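Local coordinates for protein, Family 18 Chitinase (PDB 3SIM) that probably hydrolyses the beta-1,4-linked N-acetylglucosamine chains of chitin, as a TIM-barrel glycoside hydrolase of family 18, at residues A36-A41 against G50-F55; S158-P163 against H182-F187. All coordinates share one frame; numbering follows the deposited sequence.

Interaction 1: A36-A41 against G50-F55; sequences AVDYTA and GKFNVF. With ACT (acetate ion), chain C.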
loop_
_atom_site.group_PDB
_atom_site.type_symbol
_atom_site.label_atom_id
_atom_site.label_comp_id
_atom_site.label_asym_id
_atom_site.label_seq_id
_atom_site.Cartn_x
_atom_site.Cartn_y
_atom_site.Cartn_z
ATOM N N ALA A 36 10.118 -2.361 -0.593
ATOM C CA ALA A 36 11.130 -2.632 -1.569
ATOM C C ALA A 36 11.367 -1.344 -2.344
ATOM O O ALA A 36 10.448 -0.741 -2.784
ATOM C CB ALA A 36 10.732 -3.724 -2.476
ATOM N N VAL A 37 12.628 -0.948 -2.435
ATOM C CA VAL A 37 13.086 0.288 -3.033
ATOM C C VAL A 37 14.241 0.081 -4.028
ATOM O O VAL A 37 15.162 -0.611 -3.737
ATOM C CB VAL A 37 13.534 1.339 -1.963
ATOM C CG1 VAL A 37 13.631 2.681 -2.544
ATOM C CG2 VAL A 37 12.651 1.397 -0.790
ATOM N N ASP A 38 14.182 0.743 -5.161
ATOM C CA ASP A 38 15.263 0.733 -6.131
ATOM C C ASP A 38 16.352 1.789 -5.849
ATOM O O ASP A 38 16.610 2.645 -6.648
ATOM C CB ASP A 38 14.769 0.770 -7.577
ATOM C CG ASP A 38 13.926 2.012 -7.926
ATOM O OD1 ASP A 38 13.258 2.571 -7.084
ATOM O OD2 ASP A 38 14.022 2.409 -9.049
ATOM N N TYR A 39 16.941 1.658 -4.673
ATOM C CA TYR A 39 18.018 2.462 -4.163
ATOM C C TYR A 39 19.022 1.539 -3.499
ATOM O O TYR A 39 18.676 0.484 -3.063
ATOM C CB TYR A 39 17.515 3.514 -3.169
ATOM C CG TYR A 39 17.095 4.882 -3.728
ATOM C CD1 TYR A 39 17.731 6.051 -3.329
ATOM C CD2 TYR A 39 16.057 5.001 -4.643
ATOM C CE1 TYR A 39 17.345 7.259 -3.834
ATOM C CE2 TYR A 39 15.680 6.205 -5.142
ATOM C CZ TYR A 39 16.322 7.340 -4.739
ATOM O OH TYR A 39 15.929 8.520 -5.217
ATOM N N THR A 40 20.236 2.018 -3.417
ATOM C CA THR A 40 21.334 1.293 -2.827
ATOM C C THR A 40 21.103 1.002 -1.352
ATOM O O THR A 40 20.521 1.757 -0.682
ATOM C CB THR A 40 22.746 1.984 -3.040
ATOM O OG1 THR A 40 22.758 3.282 -2.469
ATOM C CG2 THR A 40 23.165 2.015 -4.524
ATOM N N ALA A 41 21.542 -0.149 -0.900
ATOM C CA ALA A 41 21.273 -0.636 0.452
ATOM C C ALA A 41 21.886 0.198 1.576
ATOM O O ALA A 41 21.395 0.272 2.656
ATOM C CB ALA A 41 21.634 -2.088 0.597
ATOM N N GLY A 50 15.636 0.811 -11.109
ATOM C CA GLY A 50 14.769 -0.326 -11.014
ATOM C C GLY A 50 15.348 -1.653 -10.507
ATOM O O GLY A 50 14.688 -2.629 -10.582
ATOM N N LYS A 51 16.555 -1.647 -9.962
ATOM C CA LYS A 51 17.027 -2.795 -9.256
ATOM C C LYS A 51 16.591 -2.775 -7.783
ATOM O O LYS A 51 17.203 -2.171 -6.994
ATOM C CB LYS A 51 18.539 -2.914 -9.397
ATOM C CG LYS A 51 19.046 -3.054 -10.804
ATOM C CD LYS A 51 20.514 -3.186 -10.859
ATOM C CE LYS A 51 21.056 -3.229 -12.212
ATOM N NZ LYS A 51 20.842 -4.416 -12.978
ATOM N N PHE A 52 15.533 -3.478 -7.463
ATOM C CA PHE A 52 14.979 -3.446 -6.132
ATOM C C PHE A 52 15.801 -4.136 -5.053
ATOM O O PHE A 52 16.270 -5.189 -5.249
ATOM C CB PHE A 52 13.538 -3.920 -6.189
ATOM C CG PHE A 52 12.639 -2.913 -6.803
ATOM C CD1 PHE A 52 12.040 -1.935 -6.020
ATOM C CD2 PHE A 52 12.493 -2.843 -8.152
ATOM C CE1 PHE A 52 11.263 -0.970 -6.586
ATOM C CE2 PHE A 52 11.745 -1.876 -8.718
ATOM C CZ PHE A 52 11.106 -0.944 -7.920
ATOM N N ASN A 53 15.914 -3.482 -3.925
ATOM C CA ASN A 53 16.415 -3.994 -2.687
ATOM C C ASN A 53 15.324 -4.054 -1.595
ATOM O O ASN A 53 14.400 -3.338 -1.669
ATOM C CB ASN A 53 17.609 -3.156 -2.222
ATOM C CG ASN A 53 18.867 -3.453 -2.987
ATOM O OD1 ASN A 53 19.279 -4.556 -3.057
ATOM N ND2 ASN A 53 19.444 -2.471 -3.560
ATOM N N VAL A 54 15.481 -4.946 -0.634
ATOM C CA VAL A 54 14.560 -5.189 0.447
ATOM C C VAL A 54 14.844 -4.288 1.679
ATOM O O VAL A 54 15.850 -4.413 2.220
ATOM C CB VAL A 54 14.579 -6.679 0.842
ATOM C CG1 VAL A 54 13.945 -6.924 2.166
ATOM C CG2 VAL A 54 13.943 -7.531 -0.206
ATOM N N PHE A 55 13.961 -3.379 2.057
ATOM C CA PHE A 55 14.222 -2.490 3.198
ATOM C C PHE A 55 13.506 -2.786 4.514
ATOM O O PHE A 55 13.736 -2.174 5.495
ATOM C CB PHE A 55 14.139 -1.030 2.795
ATOM C CG PHE A 55 15.277 -0.564 1.940
ATOM C CD1 PHE A 55 15.237 -0.735 0.605
ATOM C CD2 PHE A 55 16.384 0.041 2.471
ATOM C CE1 PHE A 55 16.251 -0.349 -0.166
ATOM C CE2 PHE A 55 17.397 0.457 1.683
ATOM C CZ PHE A 55 17.341 0.251 0.369
HETATM C C ACT C . 21.966 -2.940 -6.284
HETATM O O ACT C . 22.346 -2.277 -7.279
HETATM O OXT ACT C . 22.241 -2.423 -5.173
HETATM C CH3 ACT C . 21.221 -4.254 -6.422
#
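Val-37 and Asn-53 form the hydrogen-bonded pair of a short antiparallel hairpin, built where barrel strand 28-37 runs out and the chain turns back through strand 53-54. Val-37 N gives its hydrogen to Asn-53 O at 3.1 Å, and Asn-53 N returns one to Val-37 O at 3.0 Å. Past this pair no further backbone hydrogen bond joins 36-41 to 50-55, and side chains supply the others. The Asn-53 amide reaches the carbonyl of Tyr-39, ND2 to O 3.1 Å and nearly straight at 167°; the oxygen lies close to the amide plane, although the nitrogen sits above the plane of the carbonyl. The same ND2 also donates to OXT of an acetate ion, probably picked up from the crystallisation liquor, at 3.2 Å.

Asp-38, just past the end of its strand, holds the loop that leads into strand 53-54. The backbone sets its CB over the centre of the Phe-52 ring, 4.0 Å from the centroid, as a CH-pi contact; chi1 of 60° then lays the carboxylate alongside the ring, stacked at 19° to it. OD2 takes a weak bond from Gly-50 N and a further one from Trp-102, while OD1 is bonded to Tyr-126. Phe-52 also packs on Ala-106 and Leu-110 of helix 99-116, which ties the hairpin to the barrel's outer layer.

Phe-55, just beyond strand 53-54, turns its ring back against Val-37. CG2 of Val-37 meets its CD1 at 3.6 Å, the two side chains crossing at about a right angle, and its CZ edge lies in plane with Tyr-39 O, 3.7 Å away. Tyr-39 O thus meets an amide N-H and the ring's weakly positive rim, and Asp-38, bonded through both oxygens and laid along a ring, should have little freedom to rotate.

Interaction 2: S158-P163 against H182-F187; sequences SISPFP and HINYQF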
loop_
_atom_site.group_PDB
_atom_site.type_symbol
_atom_site.label_atom_id
_atom_site.label_comp_id
_atom_site.label_asym_id
_atom_site.label_seq_id
_atom_site.Cartn_x
_atom_site.Cartn_y
_atom_site.Cartn_z
ATOM N N SER A 158 -2.288 -2.897 -6.457
ATOM C CA SER A 158 -2.858 -1.695 -5.884
ATOM C C SER A 158 -1.957 -0.439 -6.025
ATOM O O SER A 158 -0.778 -0.531 -6.157
ATOM C CB SER A 158 -3.137 -1.886 -4.394
ATOM O OG SER A 158 -1.984 -2.178 -3.673
ATOM N N ILE A 159 -2.577 0.713 -5.913
ATOM C CA ILE A 159 -1.883 1.990 -5.864
ATOM C C ILE A 159 -2.268 2.766 -4.599
ATOM O O ILE A 159 -3.329 2.599 -4.118
ATOM C CB ILE A 159 -2.051 2.843 -7.162
ATOM C CG1 ILE A 159 -3.514 3.163 -7.463
ATOM C CG2 ILE A 159 -1.440 2.210 -8.328
ATOM C CD1 ILE A 159 -3.746 4.016 -8.645
ATOM N N SER A 160 -1.394 3.622 -4.086
ATOM C CA SER A 160 -1.677 4.357 -2.886
ATOM C C SER A 160 -1.477 5.884 -3.009
ATOM O O SER A 160 -0.691 6.423 -2.359
ATOM C CB SER A 160 -0.948 3.765 -1.662
ATOM O OG SER A 160 -0.949 2.398 -1.581
ATOM N N PRO A 161 -2.261 6.541 -3.844
ATOM C CA PRO A 161 -2.177 7.975 -4.049
ATOM C C PRO A 161 -2.757 8.878 -2.925
ATOM O O PRO A 161 -3.303 8.438 -1.955
ATOM C CB PRO A 161 -2.933 8.170 -5.370
ATOM C CG PRO A 161 -3.900 7.242 -5.365
ATOM C CD PRO A 161 -3.397 6.024 -4.587
ATOM N N PHE A 162 -2.574 10.173 -3.106
ATOM C CA PHE A 162 -3.118 11.248 -2.295
ATOM C C PHE A 162 -3.094 12.531 -3.150
ATOM O O PHE A 162 -2.524 12.528 -4.197
ATOM C CB PHE A 162 -2.409 11.407 -0.933
ATOM C CG PHE A 162 -0.924 11.414 -1.011
ATOM C CD1 PHE A 162 -0.163 10.244 -1.056
ATOM C CD2 PHE A 162 -0.247 12.604 -1.073
ATOM C CE1 PHE A 162 1.197 10.310 -1.152
ATOM C CE2 PHE A 162 1.107 12.627 -1.171
ATOM C CZ PHE A 162 1.806 11.488 -1.216
ATOM N N PRO A 163 -3.739 13.595 -2.696
ATOM C CA PRO A 163 -4.067 14.679 -3.605
ATOM C C PRO A 163 -2.819 15.271 -4.253
ATOM O O PRO A 163 -2.835 15.408 -5.401
ATOM C CB PRO A 163 -4.728 15.672 -2.717
ATOM C CG PRO A 163 -5.466 14.872 -1.766
ATOM C CD PRO A 163 -4.534 13.696 -1.481
ATOM N N HIS A 182 -7.399 -2.298 -6.998
ATOM C CA HIS A 182 -7.977 -1.350 -6.054
ATOM C C HIS A 182 -7.000 -0.231 -5.668
ATOM O O HIS A 182 -5.850 -0.291 -5.974
ATOM C CB HIS A 182 -8.529 -2.008 -4.787
ATOM C CG HIS A 182 -7.589 -2.967 -4.152
ATOM N ND1 HIS A 182 -6.732 -2.605 -3.159
ATOM C CD2 HIS A 182 -7.353 -4.268 -4.390
ATOM C CE1 HIS A 182 -6.020 -3.640 -2.798
ATOM N NE2 HIS A 182 -6.378 -4.661 -3.535
ATOM N N ILE A 183 -7.511 0.753 -4.981
ATOM C CA ILE A 183 -6.841 1.980 -4.703
ATOM C C ILE A 183 -6.906 2.298 -3.214
ATOM O O ILE A 183 -7.920 2.607 -2.687
ATOM C CB ILE A 183 -7.398 3.118 -5.558
ATOM C CG1 ILE A 183 -7.446 2.714 -7.010
ATOM C CG2 ILE A 183 -6.592 4.404 -5.380
ATOM C CD1 ILE A 183 -8.132 3.628 -7.805
ATOM N N ASN A 184 -5.773 2.172 -2.580
ATOM C CA ASN A 184 -5.618 2.462 -1.202
ATOM C C ASN A 184 -5.300 3.947 -0.960
ATOM O O ASN A 184 -4.196 4.301 -0.681
ATOM C CB ASN A 184 -4.637 1.516 -0.521
ATOM C CG ASN A 184 -4.909 0.031 -0.802
ATOM O OD1 ASN A 184 -6.022 -0.446 -0.868
ATOM N ND2 ASN A 184 -3.849 -0.677 -0.898
ATOM N N TYR A 185 -6.336 4.779 -1.075
ATOM C CA TYR A 185 -6.184 6.221 -1.023
ATOM C C TYR A 185 -5.806 6.597 0.388
ATOM O O TYR A 185 -6.289 6.064 1.288
ATOM C CB TYR A 185 -7.429 6.992 -1.485
ATOM C CG TYR A 185 -7.190 8.332 -2.068
ATOM C CD1 TYR A 185 -7.362 9.488 -1.326
ATOM C CD2 TYR A 185 -6.809 8.476 -3.377
ATOM C CE1 TYR A 185 -7.184 10.742 -1.870
ATOM C CE2 TYR A 185 -6.594 9.680 -3.925
ATOM C CZ TYR A 185 -6.761 10.834 -3.173
ATOM O OH TYR A 185 -6.506 12.036 -3.713
ATOM N N GLN A 186 -4.830 7.463 0.487
ATOM C CA GLN A 186 -4.202 7.876 1.720
ATOM C C GLN A 186 -4.955 9.119 2.333
ATOM O O GLN A 186 -4.542 10.246 2.231
ATOM C CB GLN A 186 -2.672 8.036 1.537
ATOM C CG GLN A 186 -1.842 6.811 1.139
ATOM C CD GLN A 186 -0.333 7.006 1.371
ATOM O OE1 GLN A 186 0.468 6.799 0.497
ATOM N NE2 GLN A 186 0.008 7.412 2.550
ATOM N N PHE A 187 -6.070 8.843 2.958
ATOM C CA PHE A 187 -6.905 9.856 3.569
ATOM C C PHE A 187 -6.184 10.577 4.743
ATOM O O PHE A 187 -6.499 11.662 5.057
ATOM C CB PHE A 187 -8.333 9.368 3.892
ATOM C CG PHE A 187 -9.201 9.115 2.678
ATOM C CD1 PHE A 187 -9.941 10.105 2.102
ATOM C CD2 PHE A 187 -9.258 7.881 2.121
ATOM C CE1 PHE A 187 -10.696 9.854 1.004
ATOM C CE2 PHE A 187 -10.010 7.642 1.048
ATOM C CZ PHE A 187 -10.719 8.623 0.473
#
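Pro-161 and Tyr-185 carry the tight half of this contact, just past the ends of two neighbouring parallel strands. CG of the proline touches ring atom CD2 of Tyr-185 at 3.7 Å, the two side chains crossing at about a right angle. Pro-161 O and Phe-162 CA lie over one face of the tyrosine ring, and CD of Pro-163 comes within 3.4 Å of Tyr-185 OH, which is itself bonded to Asp-166 and Lys-209. Pro-161 O also accepts Gln-186 N at 3.0 Å, close to straight at 164°. On the strands, Asn-184 N bonds to Ile-159 O at 2.9 Å, and beside it CG1 of Ile-159 rests 3.9 Å from CG2 of Ile-183.

The looser end is at Ser-158 and His-182, where Ile-159 N reaches His-182 O only weakly, at 3.4 Å. Phe-162 and Pro-163 are partly exposed, so their end borders solvent although both still pack on Tyr-185. Both Ser-158 OG and Ser-160 OG bond to Asp-123, in the DGIDIDYE run that matches the family 18 signature. Strand 156-159, helix 166-175 and strand 182-184 make a beta-alpha-beta unit of the TIM barrel, and this pairing closes it.

Interaction 1 comes first along the chain and is complete before interaction 2 begins. Their centres are about 22 Å apart and their nearest atoms about 12 Å, so they do not touch, yet both belong to the one curled sheet of the barrel. Interaction 1 adds the short antiparallel strand 53-54 to the end of barrel strand 28-37; interaction 2 joins two parallel barrel strands, 156-159 and 182-184. Strands 76-83 and 121-125 stand between them. The signature run, which contains strand 121-125, connects the two, since Tyr-126 bonds to interaction 1 and Asp-123 to interaction 2. Interaction 2, and the Asp-38 and Phe-52 side of interaction 1, therefore border the run in which family 18 enzymes generally carry catalytic acids.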